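Local coordinates for protein ATP-dependent RNA helicase HrpB (Escherichia coli, PDB 6EUD) that hydrolyses ATP to ADP and phosphate as a DExH-box NTPase of the DEAH/RHA helicase group that acts on RNA, at residues Y710-P713 with R717-I720; Q735-E740 with L755-P760; A644-E649 with S704-H709. All blocks are in the same frame, centred on the assembly; numbering follows the deposited sequence.

Interaction 1 of 3, residues Y710-P713 with R717-I720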
# COMPACT_ATOMS: atom_id res chain seq x y z
N TYR A 710 32.88 8.74 -35.89
CA TYR A 710 33.07 10.19 -35.98
C TYR A 710 34.04 10.48 -37.15
O TYR A 710 35.06 9.80 -37.30
CB TYR A 710 33.60 10.75 -34.65
CG TYR A 710 33.74 12.27 -34.62
CD1 TYR A 710 32.66 13.08 -34.28
CD2 TYR A 710 34.96 12.88 -34.91
CE1 TYR A 710 32.77 14.47 -34.25
CE2 TYR A 710 35.10 14.28 -34.88
CZ TYR A 710 34.00 15.06 -34.56
OH TYR A 710 34.12 16.43 -34.54
N THR A 711 33.71 11.46 -38.00
CA THR A 711 34.62 11.87 -39.07
C THR A 711 35.58 12.96 -38.58
O THR A 711 35.15 14.06 -38.23
CB THR A 711 33.89 12.41 -40.32
OG1 THR A 711 32.91 11.46 -40.75
CG2 THR A 711 34.89 12.67 -41.46
N VAL A 712 36.87 12.64 -38.53
CA VAL A 712 37.89 13.58 -38.06
C VAL A 712 38.33 14.54 -39.19
O VAL A 712 37.91 14.37 -40.34
CB VAL A 712 39.10 12.81 -37.47
CG1 VAL A 712 38.72 12.14 -36.17
CG2 VAL A 712 39.59 11.78 -38.47
N PRO A 713 39.15 15.56 -38.87
CA PRO A 713 39.53 16.51 -39.93
C PRO A 713 40.14 15.92 -41.21
O PRO A 713 39.95 16.52 -42.27
CB PRO A 713 40.54 17.40 -39.22
CG PRO A 713 39.99 17.46 -37.80
CD PRO A 713 39.47 16.08 -37.53
N ARG A 717 37.08 7.98 -40.82
CA ARG A 717 35.93 7.67 -39.99
C ARG A 717 36.37 6.81 -38.81
O ARG A 717 36.64 5.62 -39.00
CB ARG A 717 34.85 6.96 -40.81
CG ARG A 717 34.55 7.65 -42.14
CD ARG A 717 33.11 7.50 -42.52
NE ARG A 717 32.25 8.17 -41.55
CZ ARG A 717 30.99 7.84 -41.30
NH1 ARG A 717 30.42 6.82 -41.93
NH2 ARG A 717 30.31 8.52 -40.39
N ILE A 718 36.46 7.41 -37.62
CA ILE A 718 36.95 6.71 -36.43
C ILE A 718 35.77 6.26 -35.54
O ILE A 718 34.84 7.04 -35.27
CB ILE A 718 37.92 7.58 -35.60
CG1 ILE A 718 38.98 8.25 -36.49
CG2 ILE A 718 38.57 6.76 -34.51
CD1 ILE A 718 39.78 7.29 -37.34
N ALA A 719 35.82 5.00 -35.10
CA ALA A 719 34.76 4.42 -34.28
C ALA A 719 34.69 5.07 -32.92
O ALA A 719 35.71 5.25 -32.25
CB ALA A 719 34.98 2.92 -34.13
N ILE A 720 33.49 5.44 -32.50
CA ILE A 720 33.27 5.89 -31.14
C ILE A 720 32.96 4.68 -30.25
O ILE A 720 32.19 3.81 -30.63
CB ILE A 720 32.13 6.90 -31.09
CG1 ILE A 720 32.50 8.16 -31.89
CG2 ILE A 720 31.77 7.23 -29.65
CD1 ILE A 720 31.43 9.26 -31.85
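Tyr710 and Ile718 face each other as an antiparallel hydrogen-bonded pair, Tyr710 N reaching Ile718 O at 2.7 Å and Ile718 N returning to Tyr710 O at 2.8 Å, while Thr711 and Arg717 form the next, non-hydrogen-bonded pair. The first of these bonds is nearly straight, with an N-H...O angle of 169°. Tyr710 O also receives a weaker CA-H...O contact from Arg717 CA. The two strands, 709-711 and 717-721, make a beta hairpin at the margin of the mixed sheet in the C-terminal region of HrpB; side chains alternate between its faces, and the one with Tyr710 and Ile718 meets apolar residues of neighbouring strands while the other is exposed. On the side of Tyr710 and Ile718, the phenol swings away from the partner strand because CG stands anti to the backbone N (chi1 -176°). That leaves CB to do the touching, 3.8 Å from Ile720 CD1. Beyond the paired residues, Val712 sets its CG1 methyl 3.9 Å from Ile718 CG1, the two branched side chains meeting at a slant. Ile718 and Ile720, like Tyr710, pack on Leu730 of strand 729-733; Val712, just past the strand, packs on Val732. Thr711 OG1 lies at the edge of the Arg717 guanidinium, near its plane, and accepts a weak hydrogen bond from NE at 3.4 Å. Both residues are exposed, where a hydroxyl and a guanidinium can also be hydrated.

Interaction 2 of 3, residues Q735-E740 with L755-P760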
# COMPACT_ATOMS: atom_id res chain seq x y z
N GLN A 735 47.88 13.14 -35.05
CA GLN A 735 48.14 13.83 -36.31
C GLN A 735 46.84 14.12 -37.10
O GLN A 735 46.75 15.11 -37.84
CB GLN A 735 49.13 13.01 -37.16
CG GLN A 735 48.57 11.70 -37.67
CD GLN A 735 49.54 10.54 -37.61
OE1 GLN A 735 50.53 10.58 -36.88
NE2 GLN A 735 49.25 9.48 -38.35
N GLU A 736 45.83 13.26 -36.92
CA GLU A 736 44.59 13.38 -37.66
C GLU A 736 43.67 14.47 -37.09
O GLU A 736 42.73 14.90 -37.74
CB GLU A 736 43.84 12.04 -37.68
CG GLU A 736 44.54 10.94 -38.48
CD GLU A 736 43.55 9.97 -39.14
OE1 GLU A 736 43.11 8.99 -38.48
OE2 GLU A 736 43.21 10.21 -40.31
N MET A 737 43.95 14.91 -35.87
CA MET A 737 43.12 15.94 -35.24
C MET A 737 43.62 17.36 -35.52
O MET A 737 43.08 18.33 -34.98
CB MET A 737 43.05 15.70 -33.74
CG MET A 737 42.37 14.40 -33.36
SD MET A 737 40.73 14.31 -34.05
CE MET A 737 39.97 15.80 -33.36
N PHE A 738 44.65 17.49 -36.35
CA PHE A 738 45.16 18.82 -36.69
C PHE A 738 44.12 19.65 -37.44
O PHE A 738 43.50 19.18 -38.39
CB PHE A 738 46.42 18.71 -37.53
CG PHE A 738 47.60 18.19 -36.78
CD1 PHE A 738 47.62 18.20 -35.40
CD2 PHE A 738 48.69 17.68 -37.46
CE1 PHE A 738 48.71 17.72 -34.70
CE2 PHE A 738 49.78 17.19 -36.77
CZ PHE A 738 49.79 17.21 -35.39
N GLY A 739 43.97 20.90 -37.03
CA GLY A 739 43.02 21.79 -37.68
C GLY A 739 41.74 21.96 -36.88
O GLY A 739 40.95 22.87 -37.14
N GLU A 740 41.55 21.08 -35.90
CA GLU A 740 40.40 21.13 -35.01
C GLU A 740 40.75 21.88 -33.73
O GLU A 740 41.62 21.46 -32.97
CB GLU A 740 39.89 19.71 -34.71
CG GLU A 740 38.69 19.67 -33.79
CD GLU A 740 37.52 20.47 -34.34
OE1 GLU A 740 37.46 21.70 -34.09
OE2 GLU A 740 36.64 19.87 -35.00
N LEU A 755 39.10 11.85 -26.07
CA LEU A 755 40.04 11.56 -27.16
C LEU A 755 41.22 10.77 -26.63
O LEU A 755 41.94 11.21 -25.73
CB LEU A 755 40.56 12.84 -27.81
CG LEU A 755 39.55 13.83 -28.40
CD1 LEU A 755 40.29 14.97 -29.10
CD2 LEU A 755 38.64 13.09 -29.36
N GLU A 756 41.41 9.59 -27.18
CA GLU A 756 42.61 8.84 -26.87
C GLU A 756 43.61 9.09 -27.99
O GLU A 756 43.61 8.42 -29.02
CB GLU A 756 42.27 7.38 -26.67
CG GLU A 756 41.35 7.19 -25.44
CD GLU A 756 40.68 5.81 -25.37
OE1 GLU A 756 40.24 5.29 -26.42
OE2 GLU A 756 40.61 5.24 -24.26
N LEU A 757 44.43 10.11 -27.78
CA LEU A 757 45.35 10.59 -28.80
C LEU A 757 46.56 9.70 -28.92
O LEU A 757 47.28 9.47 -27.95
CB LEU A 757 45.76 12.03 -28.49
CG LEU A 757 44.59 13.01 -28.54
CD1 LEU A 757 45.03 14.45 -28.25
CD2 LEU A 757 43.94 12.92 -29.91
N LEU A 758 46.79 9.20 -30.12
CA LEU A 758 47.80 8.18 -30.36
C LEU A 758 48.91 8.71 -31.24
O LEU A 758 48.75 9.72 -31.93
CB LEU A 758 47.15 6.95 -30.99
CG LEU A 758 45.84 6.46 -30.35
CD1 LEU A 758 45.11 5.51 -31.29
CD2 LEU A 758 46.05 5.78 -29.00
N SER A 759 50.05 8.02 -31.21
CA SER A 759 51.16 8.26 -32.12
C SER A 759 50.93 7.55 -33.47
O SER A 759 50.00 6.76 -33.60
CB SER A 759 52.44 7.77 -31.45
OG SER A 759 52.47 6.35 -31.47
N PRO A 760 51.80 7.81 -34.48
CA PRO A 760 51.72 7.06 -35.74
C PRO A 760 51.68 5.56 -35.57
O PRO A 760 51.12 4.86 -36.41
CB PRO A 760 53.01 7.45 -36.45
CG PRO A 760 53.23 8.84 -36.01
CD PRO A 760 52.80 8.88 -34.57
O HOH W 1 49.85 11.04 -34.29
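Gln735 lays the oxygen end of its amide against the ring of Pro760, OE1 standing 3.3 Å from CG of the proline and somewhat farther from CD. The glutamine chain reaches there by a folded path: CG sits between the backbone N and the carbonyl carbon (chi1 68°), and a further bend at chi2 carries the amide toward the proline. The same OE1 accepts a hydrogen bond of 2.7 Å from a water molecule. The water accepts a hydrogen bond from Gln735 N and donates a second one to Leu758 O at 2.9 Å, so it links the 3-10 turn to the end of the strand where no direct hydrogen bond joins the two segments. A glutamine suits this place because its two-methylene arm can bring an amide oxygen to the water while the same oxygen rests against the CG and CD methylenes of the proline.

Farther along, the contact is wholly apolar. Met737 CG meets Leu757 CD2 at 4.1 Å, the two side chains crossing at about a right angle, and the methyl CE lies more loosely, 4.4 Å from Leu755 CD1. Bends at chi2 and chi3 curl the flexible thioether so that one methionine can address both leucines, which alternate with Glu756 along the strand. The chain reverses in a type II beta turn from Met737 to Glu740, closed by Glu740 N to Met737 O, with Gly739 at the position where a positive phi is needed.

Strand 751-758, which bears the leucines, runs parallel to strand 729-733 and antiparallel to strand 764-768. Val732 touches both Met737 and Leu757, while Leu771 of helix 771-776 packs on Met737 and Leu755, and Phe774 of that helix on Leu757.

Interaction 3 of 3, residues A644-E649 with S704-H709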
# COMPACT_ATOMS: atom_id res chain seq x y z
N ALA A 644 19.34 7.75 -23.61
CA ALA A 644 18.32 8.00 -22.59
C ALA A 644 18.88 8.90 -21.48
O ALA A 644 18.11 9.63 -20.83
CB ALA A 644 17.80 6.69 -22.01
N LYS A 645 20.19 8.87 -21.27
CA LYS A 645 20.83 9.78 -20.32
C LYS A 645 21.06 11.17 -20.91
O LYS A 645 20.77 12.17 -20.28
CB LYS A 645 22.18 9.23 -19.85
CG LYS A 645 22.10 7.98 -19.04
CD LYS A 645 23.46 7.62 -18.47
CE LYS A 645 24.54 7.51 -19.54
NZ LYS A 645 25.84 7.14 -18.92
N TRP A 646 21.59 11.22 -22.12
CA TRP A 646 22.08 12.48 -22.68
C TRP A 646 21.01 13.22 -23.49
O TRP A 646 21.08 14.44 -23.62
CB TRP A 646 23.30 12.23 -23.56
CG TRP A 646 24.39 11.48 -22.88
CD1 TRP A 646 24.64 11.43 -21.53
CD2 TRP A 646 25.37 10.64 -23.51
NE1 TRP A 646 25.72 10.62 -21.29
CE2 TRP A 646 26.19 10.13 -22.48
CE3 TRP A 646 25.64 10.28 -24.82
CZ2 TRP A 646 27.25 9.26 -22.74
CZ3 TRP A 646 26.70 9.43 -25.08
CH2 TRP A 646 27.48 8.92 -24.04
N LEU A 647 20.06 12.46 -24.04
CA LEU A 647 18.95 13.02 -24.80
C LEU A 647 17.61 12.57 -24.21
O LEU A 647 16.80 11.94 -24.91
CB LEU A 647 19.05 12.63 -26.28
CG LEU A 647 20.35 13.03 -27.01
CD1 LEU A 647 20.36 12.60 -28.47
CD2 LEU A 647 20.59 14.51 -26.92
N PRO A 648 17.36 12.90 -22.93
CA PRO A 648 16.19 12.35 -22.23
C PRO A 648 14.88 13.01 -22.66
O PRO A 648 13.82 12.56 -22.26
CB PRO A 648 16.48 12.68 -20.77
CG PRO A 648 17.19 14.05 -20.88
CD PRO A 648 18.07 13.91 -22.12
N GLU A 649 14.93 14.07 -23.46
CA GLU A 649 13.67 14.66 -23.93
C GLU A 649 12.98 13.75 -24.95
O GLU A 649 11.84 13.99 -25.31
CB GLU A 649 13.88 16.06 -24.51
CG GLU A 649 14.79 16.11 -25.71
CD GLU A 649 16.24 16.40 -25.33
OE1 GLU A 649 16.83 17.32 -25.94
OE2 GLU A 649 16.79 15.71 -24.45
N SER A 704 22.63 10.07 -35.96
CA SER A 704 23.22 11.40 -36.06
C SER A 704 23.78 11.93 -34.72
O SER A 704 24.86 12.53 -34.69
CB SER A 704 22.20 12.39 -36.61
OG SER A 704 22.73 13.69 -36.53
N GLU A 705 23.04 11.71 -33.64
CA GLU A 705 23.40 12.29 -32.35
C GLU A 705 24.33 11.40 -31.54
O GLU A 705 25.13 11.90 -30.75
CB GLU A 705 22.15 12.61 -31.53
CG GLU A 705 21.28 13.69 -32.15
CD GLU A 705 22.09 14.92 -32.57
OE1 GLU A 705 23.01 15.32 -31.83
OE2 GLU A 705 21.79 15.49 -33.64
N LEU A 706 24.22 10.09 -31.74
CA LEU A 706 25.15 9.14 -31.13
C LEU A 706 25.69 8.22 -32.21
O LEU A 706 25.41 7.02 -32.21
CB LEU A 706 24.49 8.32 -30.03
CG LEU A 706 24.19 9.00 -28.68
CD1 LEU A 706 22.95 9.92 -28.76
CD2 LEU A 706 24.00 7.94 -27.59
N PRO A 707 26.48 8.78 -33.13
CA PRO A 707 26.95 8.07 -34.32
C PRO A 707 27.93 6.95 -33.98
O PRO A 707 28.66 7.07 -32.99
CB PRO A 707 27.65 9.17 -35.13
CG PRO A 707 28.19 10.10 -34.05
CD PRO A 707 27.12 10.11 -32.98
N ALA A 708 27.95 5.89 -34.79
CA ALA A 708 28.86 4.78 -34.56
C ALA A 708 30.28 5.20 -34.86
O ALA A 708 31.22 4.70 -34.23
CB ALA A 708 28.48 3.56 -35.40
N HIS A 709 30.44 6.10 -35.84
CA HIS A 709 31.74 6.63 -36.23
C HIS A 709 31.73 8.14 -36.22
O HIS A 709 30.70 8.76 -36.51
CB HIS A 709 32.14 6.15 -37.62
CG HIS A 709 32.42 4.69 -37.71
ND1 HIS A 709 31.41 3.75 -37.87
CD2 HIS A 709 33.58 3.99 -37.64
CE1 HIS A 709 31.95 2.55 -37.90
NE2 HIS A 709 33.26 2.66 -37.76
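Apolar contacts carry this meeting of two helix ends. Leu647 and Leu706, each the first residue beyond its helix to leave helical backbone angles, turn their side chains toward one another, and their CD1 methyls come within 3.7 Å as the two side chains run past each other in opposite directions. The other methyl of Leu706, CD2, lies 4.0 Å from Trp646 CZ3 and equally near CE3, approaching the six-membered part of the indole obliquely. Leucine fits here because its forked tip serves two partners at once, while the broad indole offers a large apolar surface.

Aliphatic contact with a charged residue comes next: Leu647 CD1 rests 3.5 Å from Glu705 CB, the side chains crossing at about a right angle. Glu705 thus lends its methylene stem to the packing, and its carboxylate turns elsewhere, OE1 accepting from the backbone N of Gln748.

Polar links lie around the two segments and not between them. Arg639 NE binds Leu706 O, and Arg750 NH1 binds Trp646 O, so side chains satisfy backbone carbonyls near both helix ends. Helices 631-646 and 696-705 thus pack through residues at and just past their C-terminal ends, with Trp646 and Pro707 resting on Ile746 of the C-terminal sheet.

Overall arrangement
Along the chain the contacts come in series, 3, then 1, then 2. Interaction 3 lies about 16 Å, centre to centre, from interaction 1; helix 696-705 is followed, after a short linker, by strand 709-711, and Ala708 O probably bonds to Ile720 N. Interactions 1 and 2 have centres about 11 Å apart and share the mixed C-terminal sheet, touching where Val712 CG1 lies 3.6 Å from Met737 SD. Interactions 2 and 3 do not touch, their nearest atoms being about 11 Å apart. The hairpin of interaction 1 forms a margin of the sheet and touches both other contacts, so the three are linked through it within the C-terminal part of the protein, away from the predicted ATP site.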